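Local coordinates for putative aliphatic sulfonates-binding protein (PDB 2X26), which probably binds aliphatic sulfonates in the periplasm of Escherichia coli and serves as the solute-binding component of their ABC transport system, at residues Leu74-Val79 / Gln282-Pro287; Gly57-Ile62 / Phe187-Arg192; Tyr163-Leu168 / Ala235-Ser240. All coordinates share one frame; numbering follows the deposited sequence.

Interaction 1 (Leu74-Val79 / Gln282-Pro287)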
# COMPACT_ATOMS: atom_id res chain seq x y z
N LEU A 74 -0.77 10.51 11.68
CA LEU A 74 0.01 9.33 11.26
C LEU A 74 1.09 9.70 10.27
O LEU A 74 0.82 10.47 9.35
CB LEU A 74 -0.92 8.37 10.57
CG LEU A 74 -2.13 8.06 11.41
CD1 LEU A 74 -3.03 7.14 10.56
CD2 LEU A 74 -1.73 7.38 12.73
N VAL A 75 2.29 9.18 10.45
CA VAL A 75 3.44 9.63 9.66
C VAL A 75 3.82 8.56 8.67
O VAL A 75 3.69 7.34 8.98
CB VAL A 75 4.64 9.99 10.54
CG1 VAL A 75 4.31 11.22 11.38
CG2 VAL A 75 5.09 8.84 11.43
N TYR A 76 4.31 9.00 7.50
CA TYR A 76 4.86 8.08 6.51
C TYR A 76 6.29 7.73 6.93
O TYR A 76 7.17 8.61 6.96
CB TYR A 76 4.91 8.75 5.15
CG TYR A 76 3.58 9.22 4.61
CD1 TYR A 76 2.77 8.37 3.82
CD2 TYR A 76 3.15 10.51 4.81
CE1 TYR A 76 1.53 8.80 3.30
CE2 TYR A 76 1.92 10.97 4.31
CZ TYR A 76 1.11 10.11 3.55
OH TYR A 76 -0.09 10.55 3.03
N VAL A 77 6.51 6.48 7.28
CA VAL A 77 7.83 6.04 7.70
C VAL A 77 8.65 5.42 6.54
O VAL A 77 9.88 5.36 6.63
CB VAL A 77 7.83 5.07 8.93
CG1 VAL A 77 7.49 5.82 10.27
CG2 VAL A 77 6.96 3.80 8.68
N GLY A 78 7.99 4.96 5.48
CA GLY A 78 8.70 4.28 4.39
C GLY A 78 7.83 4.25 3.16
O GLY A 78 6.60 4.25 3.25
N VAL A 79 8.46 4.12 2.00
CA VAL A 79 7.70 4.03 0.72
C VAL A 79 8.32 2.94 -0.18
O VAL A 79 9.54 2.69 -0.16
CB VAL A 79 7.65 5.40 -0.04
CG1 VAL A 79 9.10 5.90 -0.40
CG2 VAL A 79 6.74 5.34 -1.29
N GLN A 282 4.42 17.59 6.24
CA GLN A 282 4.39 17.62 7.72
C GLN A 282 4.27 16.20 8.31
O GLN A 282 4.67 15.95 9.47
CB GLN A 282 3.22 18.53 8.19
CG GLN A 282 3.17 18.91 9.71
CD GLN A 282 2.58 17.86 10.66
OE1 GLN A 282 1.66 17.08 10.31
NE2 GLN A 282 3.09 17.85 11.88
N ARG A 283 3.74 15.27 7.50
CA ARG A 283 3.51 13.88 7.91
C ARG A 283 4.63 12.94 7.49
O ARG A 283 4.50 11.74 7.69
CB ARG A 283 2.18 13.36 7.34
CG ARG A 283 0.93 14.14 7.76
CD ARG A 283 0.68 14.08 9.27
NE ARG A 283 -0.75 14.23 9.58
CZ ARG A 283 -1.41 15.38 9.56
NH1 ARG A 283 -0.80 16.51 9.23
NH2 ARG A 283 -2.71 15.41 9.87
N ILE A 284 5.72 13.46 6.91
CA ILE A 284 6.85 12.62 6.52
C ILE A 284 7.81 12.46 7.71
O ILE A 284 8.22 13.45 8.31
CB ILE A 284 7.50 13.15 5.21
CG1 ILE A 284 6.55 12.82 4.05
CG2 ILE A 284 8.83 12.47 4.94
CD1 ILE A 284 6.89 13.47 2.77
N TRP A 285 8.08 11.21 8.09
CA TRP A 285 9.04 10.93 9.16
C TRP A 285 10.45 10.96 8.59
O TRP A 285 10.75 10.25 7.60
CB TRP A 285 8.74 9.60 9.84
CG TRP A 285 9.71 9.20 10.95
CD1 TRP A 285 9.91 9.84 12.13
CD2 TRP A 285 10.60 8.06 10.95
NE1 TRP A 285 10.88 9.18 12.88
CE2 TRP A 285 11.30 8.08 12.18
CE3 TRP A 285 10.86 7.02 10.03
CZ2 TRP A 285 12.25 7.09 12.53
CZ3 TRP A 285 11.81 6.03 10.36
CH2 TRP A 285 12.50 6.08 11.61
N GLN A 286 11.26 11.86 9.15
CA GLN A 286 12.70 11.86 8.89
C GLN A 286 13.34 10.79 9.78
O GLN A 286 13.23 10.86 11.02
CB GLN A 286 13.29 13.25 9.18
CG GLN A 286 12.70 14.33 8.29
CD GLN A 286 13.18 14.22 6.85
OE1 GLN A 286 14.36 14.42 6.57
NE2 GLN A 286 12.26 13.91 5.92
N PRO A 287 13.97 9.78 9.17
CA PRO A 287 14.45 8.68 9.97
C PRO A 287 15.49 9.15 11.00
O PRO A 287 16.33 10.02 10.70
CB PRO A 287 15.06 7.73 8.94
CG PRO A 287 14.33 8.04 7.68
CD PRO A 287 14.02 9.48 7.71
O HOH W 1 10.31 8.46 5.65
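The indole of W285 meets V77 in two ways: the carbonyl O of V77 lies at the ring edge, in its plane, while V77 CG1 comes in at a slant and touches CE3 at 3.6 Å. P287 CA rests on one face of the same ring, 3.5 Å above the plane and offset toward the rim. Y76 presents its ring edge to the carbonyl O of R283, 3.4 Å from CD2, with I284 CG1 approaching obliquely. At the edge of the R283 guanidinium group is L74 O, though NH2 of this arginine bonds A72 O, and NH1 bonds Q282 OE1 weakly. A trans first torsion (chi1 179°) turns the indole of W285 toward V77, whose branched, compact side chain suits a buried strand position.

Between the backbones the attachment is brief. Y76 N donates to R283 O at 2.8 Å, and W285 N returns a bond to Y76 O at 3.0 Å, so that Y76 and I284 form a single bridge. R283 O is also approached by V75 CA at 3.1 Å, a CA-H...O contact. Water 1 lies 2.7 Å from W285 O, a likely bond, and more weakly near V77 O, having more acceptors nearby than protons.

In the mixed sheet, strand 74-80 is outermost on its side, with strand 186-191 on its inner flank; V77 and G78 form a classic beta bulge against Y188. The loop after helix 255-270 runs along the other flank. Helix 192-197 touches V75 through R192, and V77 and W285 through A195; Q261 of helix 255-270 bonds Y76 OH.

Interaction 2 (Gly57-Ile62 / Phe187-Arg192)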
# COMPACT_ATOMS: atom_id res chain seq x y z
N GLY A 57 1.70 -0.00 9.98
CA GLY A 57 0.79 -0.54 8.97
C GLY A 57 1.23 -0.28 7.54
O GLY A 57 2.02 0.63 7.29
N SER A 58 0.77 -1.15 6.64
CA SER A 58 1.05 -1.04 5.22
C SER A 58 -0.26 -0.69 4.46
O SER A 58 -1.30 -1.33 4.66
CB SER A 58 1.51 -2.43 4.77
OG SER A 58 1.23 -2.62 3.41
N THR A 59 -0.22 0.33 3.61
CA THR A 59 -1.38 0.70 2.79
C THR A 59 -0.87 1.35 1.51
O THR A 59 0.31 1.66 1.39
CB THR A 59 -2.44 1.71 3.42
OG1 THR A 59 -1.99 3.04 3.25
CG2 THR A 59 -2.77 1.47 4.91
N GLY A 60 -1.76 1.53 0.55
CA GLY A 60 -1.46 2.24 -0.68
C GLY A 60 -1.37 3.72 -0.44
O GLY A 60 -1.44 4.18 0.70
N ASP A 61 -1.26 4.49 -1.53
CA ASP A 61 -1.11 5.94 -1.39
C ASP A 61 -2.42 6.68 -1.03
O ASP A 61 -2.38 7.80 -0.46
CB ASP A 61 -0.44 6.53 -2.64
CG ASP A 61 -1.14 6.18 -3.95
OD1 ASP A 61 -1.60 5.03 -4.11
OD2 ASP A 61 -1.19 7.08 -4.85
N ILE A 62 -3.56 6.04 -1.26
CA ILE A 62 -4.81 6.75 -1.07
C ILE A 62 -5.35 6.78 0.38
O ILE A 62 -5.64 7.89 0.88
CB ILE A 62 -5.94 6.25 -2.03
CG1 ILE A 62 -5.53 6.39 -3.51
CG2 ILE A 62 -7.26 7.00 -1.70
CD1 ILE A 62 -4.87 7.72 -3.86
N PHE A 187 2.85 2.71 0.98
CA PHE A 187 3.49 3.28 2.18
C PHE A 187 3.45 2.42 3.43
O PHE A 187 2.63 1.48 3.54
CB PHE A 187 2.84 4.60 2.55
CG PHE A 187 3.09 5.69 1.56
CD1 PHE A 187 4.34 6.34 1.50
CD2 PHE A 187 2.09 6.06 0.69
CE1 PHE A 187 4.57 7.42 0.60
CE2 PHE A 187 2.29 7.13 -0.26
CZ PHE A 187 3.55 7.80 -0.31
N TYR A 188 4.38 2.71 4.34
CA TYR A 188 4.33 2.17 5.70
C TYR A 188 4.08 3.38 6.57
O TYR A 188 4.71 4.41 6.34
CB TYR A 188 5.65 1.53 6.07
CG TYR A 188 5.83 0.28 5.26
CD1 TYR A 188 6.37 0.34 3.97
CD2 TYR A 188 5.39 -0.94 5.77
CE1 TYR A 188 6.50 -0.83 3.23
CE2 TYR A 188 5.51 -2.12 5.03
CZ TYR A 188 6.07 -2.04 3.75
OH TYR A 188 6.18 -3.19 3.00
N LEU A 189 3.12 3.24 7.49
CA LEU A 189 2.78 4.31 8.41
C LEU A 189 2.86 3.88 9.87
O LEU A 189 2.67 2.71 10.22
CB LEU A 189 1.37 4.85 8.10
CG LEU A 189 1.31 5.58 6.71
CD1 LEU A 189 0.73 4.58 5.73
CD2 LEU A 189 0.51 6.84 6.82
N ALA A 190 3.13 4.87 10.73
CA ALA A 190 3.12 4.66 12.18
C ALA A 190 2.62 5.90 12.85
O ALA A 190 2.58 6.93 12.24
CB ALA A 190 4.52 4.36 12.68
N ALA A 191 2.26 5.81 14.13
CA ALA A 191 2.06 7.01 14.92
C ALA A 191 3.40 7.71 15.18
O ALA A 191 4.44 7.06 15.38
CB ALA A 191 1.37 6.67 16.24
N ARG A 192 3.38 9.05 15.14
CA ARG A 192 4.63 9.77 15.30
C ARG A 192 5.41 9.45 16.58
O ARG A 192 6.63 9.27 16.54
CB ARG A 192 4.45 11.26 15.06
CG ARG A 192 5.76 12.05 15.06
CD ARG A 192 5.47 13.54 15.13
NE ARG A 192 4.42 13.92 14.18
CZ ARG A 192 4.66 14.35 12.95
NH1 ARG A 192 5.92 14.45 12.51
NH2 ARG A 192 3.63 14.64 12.14
O HOH W 2 2.90 -0.77 1.80
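G57 to T59 run antiparallel to F187 to L189, their short axes 4.8 Å apart at 140°, with two backbone bonds in each of the hydrogen-bonded pairs G57-L189 and T59-F187, either side of the non-hydrogen-bonded pair S58-Y188. The bond from F187 N to T59 O, 2.8 Å long, is close to straight.

F187 and L189 share the sheet face of T59. The phenyl ring of F187 turns its edge to the chain leaving the strand: CE2 lies 3.7 Å from D61 CB, and CD2 is 4.0 Å from G60 O, near the ring plane. Its flat, hydrophobic bulk suits this buried side, where V257 and Q261 of helix 255-270 also touch it. T59, in one of its two deposited conformers, folds its hydroxyl back on its own chain: OG1 bonds G60 O on a lone pair, in the carbonyl plane. L189 CD1 lies 4.0 Å from that OG1, the two side chains crossing at about a right angle.

On the other face S58 CB reaches Y188 CE2 at 4.0 Å. With its first torsion near trans (chi1 153°), S58 OG stands beside its own carbonyl carbon and donates to water 2 at 3.0 Å; that water passes a bond to F187 O and sits over one face of the Y188 ring, toward its rim.

The F187 face is thus largely apolar, its one hydroxyl turned to G60 O, whereas S58 and Y188 put hydroxyls on the other. There S58 OG also bonds S13 OG, Y188 OH bonds E80, and a glycerol, probably from the crystallisation liquor, lies about 4 Å from the S58 side chain and may mark a polar pocket.

Interaction 3 (Tyr163-Leu168 / Ala235-Ser240)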
# COMPACT_ATOMS: atom_id res chain seq x y z
N TYR A 163 -7.15 -8.05 -11.38
CA TYR A 163 -6.69 -7.83 -12.73
C TYR A 163 -6.17 -9.17 -13.27
O TYR A 163 -6.66 -9.63 -14.31
CB TYR A 163 -5.63 -6.72 -12.76
CG TYR A 163 -4.67 -6.77 -13.93
CD1 TYR A 163 -5.11 -7.16 -15.21
CD2 TYR A 163 -3.33 -6.38 -13.79
CE1 TYR A 163 -4.24 -7.21 -16.30
CE2 TYR A 163 -2.46 -6.41 -14.88
CZ TYR A 163 -2.92 -6.83 -16.12
OH TYR A 163 -2.02 -6.85 -17.18
N SER A 164 -5.24 -9.79 -12.55
CA SER A 164 -4.61 -11.01 -13.06
C SER A 164 -5.66 -12.10 -13.17
O SER A 164 -5.63 -12.89 -14.12
CB SER A 164 -3.47 -11.50 -12.20
OG SER A 164 -2.31 -10.63 -12.27
N ALA A 165 -6.59 -12.14 -12.21
CA ALA A 165 -7.63 -13.19 -12.27
C ALA A 165 -8.50 -13.05 -13.53
O ALA A 165 -8.81 -14.06 -14.19
CB ALA A 165 -8.48 -13.18 -10.99
N ALA A 166 -8.89 -11.81 -13.86
CA ALA A 166 -9.72 -11.52 -15.03
C ALA A 166 -8.93 -11.82 -16.31
O ALA A 166 -9.47 -12.39 -17.28
CB ALA A 166 -10.14 -10.05 -15.03
N LEU A 167 -7.67 -11.43 -16.31
CA LEU A 167 -6.81 -11.63 -17.46
C LEU A 167 -6.70 -13.11 -17.85
O LEU A 167 -6.78 -13.45 -19.04
CB LEU A 167 -5.41 -11.04 -17.17
CG LEU A 167 -4.38 -11.05 -18.32
CD1 LEU A 167 -4.83 -10.19 -19.50
CD2 LEU A 167 -3.02 -10.61 -17.86
N LEU A 168 -6.53 -13.97 -16.85
CA LEU A 168 -6.29 -15.39 -17.12
C LEU A 168 -7.53 -16.13 -17.54
O LEU A 168 -7.43 -17.19 -18.18
CB LEU A 168 -5.54 -16.08 -15.99
CG LEU A 168 -4.12 -15.54 -15.75
CD1 LEU A 168 -3.47 -16.33 -14.63
CD2 LEU A 168 -3.25 -15.62 -16.99
N ALA A 235 -2.34 -20.75 -8.18
CA ALA A 235 -0.93 -20.47 -8.48
C ALA A 235 -0.67 -19.65 -9.76
O ALA A 235 0.12 -18.70 -9.70
CB ALA A 235 -0.09 -21.78 -8.52
N PRO A 236 -1.28 -20.01 -10.93
CA PRO A 236 -1.00 -19.12 -12.08
C PRO A 236 -1.45 -17.67 -11.91
O PRO A 236 -0.85 -16.77 -12.52
CB PRO A 236 -1.77 -19.79 -13.24
CG PRO A 236 -1.84 -21.27 -12.81
CD PRO A 236 -2.12 -21.16 -11.33
N VAL A 237 -2.50 -17.42 -11.14
CA VAL A 237 -2.91 -16.03 -10.84
C VAL A 237 -1.83 -15.29 -10.04
O VAL A 237 -1.47 -14.13 -10.34
CB VAL A 237 -4.30 -16.00 -10.14
CG1 VAL A 237 -4.67 -14.57 -9.73
CG2 VAL A 237 -5.35 -16.55 -11.11
N ILE A 238 -1.25 -16.00 -9.05
CA ILE A 238 -0.14 -15.46 -8.21
C ILE A 238 1.10 -15.22 -9.08
O ILE A 238 1.80 -14.21 -8.86
CB ILE A 238 0.22 -16.42 -7.07
CG1 ILE A 238 -1.00 -16.64 -6.16
CG2 ILE A 238 1.40 -15.90 -6.23
CD1 ILE A 238 -1.62 -15.35 -5.66
N ALA A 239 1.38 -16.14 -9.99
CA ALA A 239 2.54 -15.97 -10.89
C ALA A 239 2.43 -14.65 -11.68
O ALA A 239 3.38 -13.88 -11.76
CB ALA A 239 2.66 -17.15 -11.85
N SER A 240 1.26 -14.43 -12.30
CA SER A 240 0.93 -13.20 -13.05
C SER A 240 1.03 -11.99 -12.12
O SER A 240 1.64 -10.97 -12.47
CB SER A 240 -0.49 -13.31 -13.59
OG SER A 240 -0.85 -12.20 -14.42
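Two helices cross where S164 and V237, L168 and P236 come together: helix 162-169 and helix 235-243, whose short segments approach to 8.8 Å between axes at 118°. Small residues at the crossing are consistent with this spacing, and the CA atoms of A165 and V237 are only 5.7 Å apart. V237 supplies the wedge. One methyl, CG1, stands anti to the backbone N (chi1 175°) and fits between S164 CB and A165, reaching A165 CB at 4.2 Å; the other, CG2, turns to L168 CD1 at 4.0 Å. A beta-branched side chain thus serves two neighbours one turn apart.

The arrangement belongs to a periplasmic binding protein of two alpha/beta lobes. Helix 162-169 covers the sheet that contains strand 87-92, on which Y163 and A166 rest, while helix 235-243 packs through I238 against helix 220-231, so the contact joins the helix on that sheet to this helical pair.

Toward the solvent, L168 extends its CD1 methyl over the first turn of the other helix, 3.4 Å from P236 O and 4.1 Å from P236 CB. A proline suits that turn, since its nitrogen needs no hydrogen-bond acceptor there. On the more buried side, S164 OG and S240 OG meet at 3.0 Å, a possible bond that is not settled, and the small size of both serines permits so close an approach. S164 OG has its stronger partner in D160 OD1, just before helix 162-169.

Interactions 1 and 2 are buried and belong to one sheet: strand 186-191 lies between strands 56-59 and 74-80, and the two contacts touch through V75 N to A190 O and the rings of Y76 and F187. Interaction 2 is regular strand pairing inside that sheet, held by paired backbone bonds; interaction 1 attaches a loop to its outer strand, with two such bonds in place of four, and with R283 and W285 side chains closing on the strand. Interaction 3, partly buried, lies on the opposite side of the chain's centre from interaction 1, their centres about 33 Å apart. There two helices meet through small and aliphatic side chains, without backbone bonds between them.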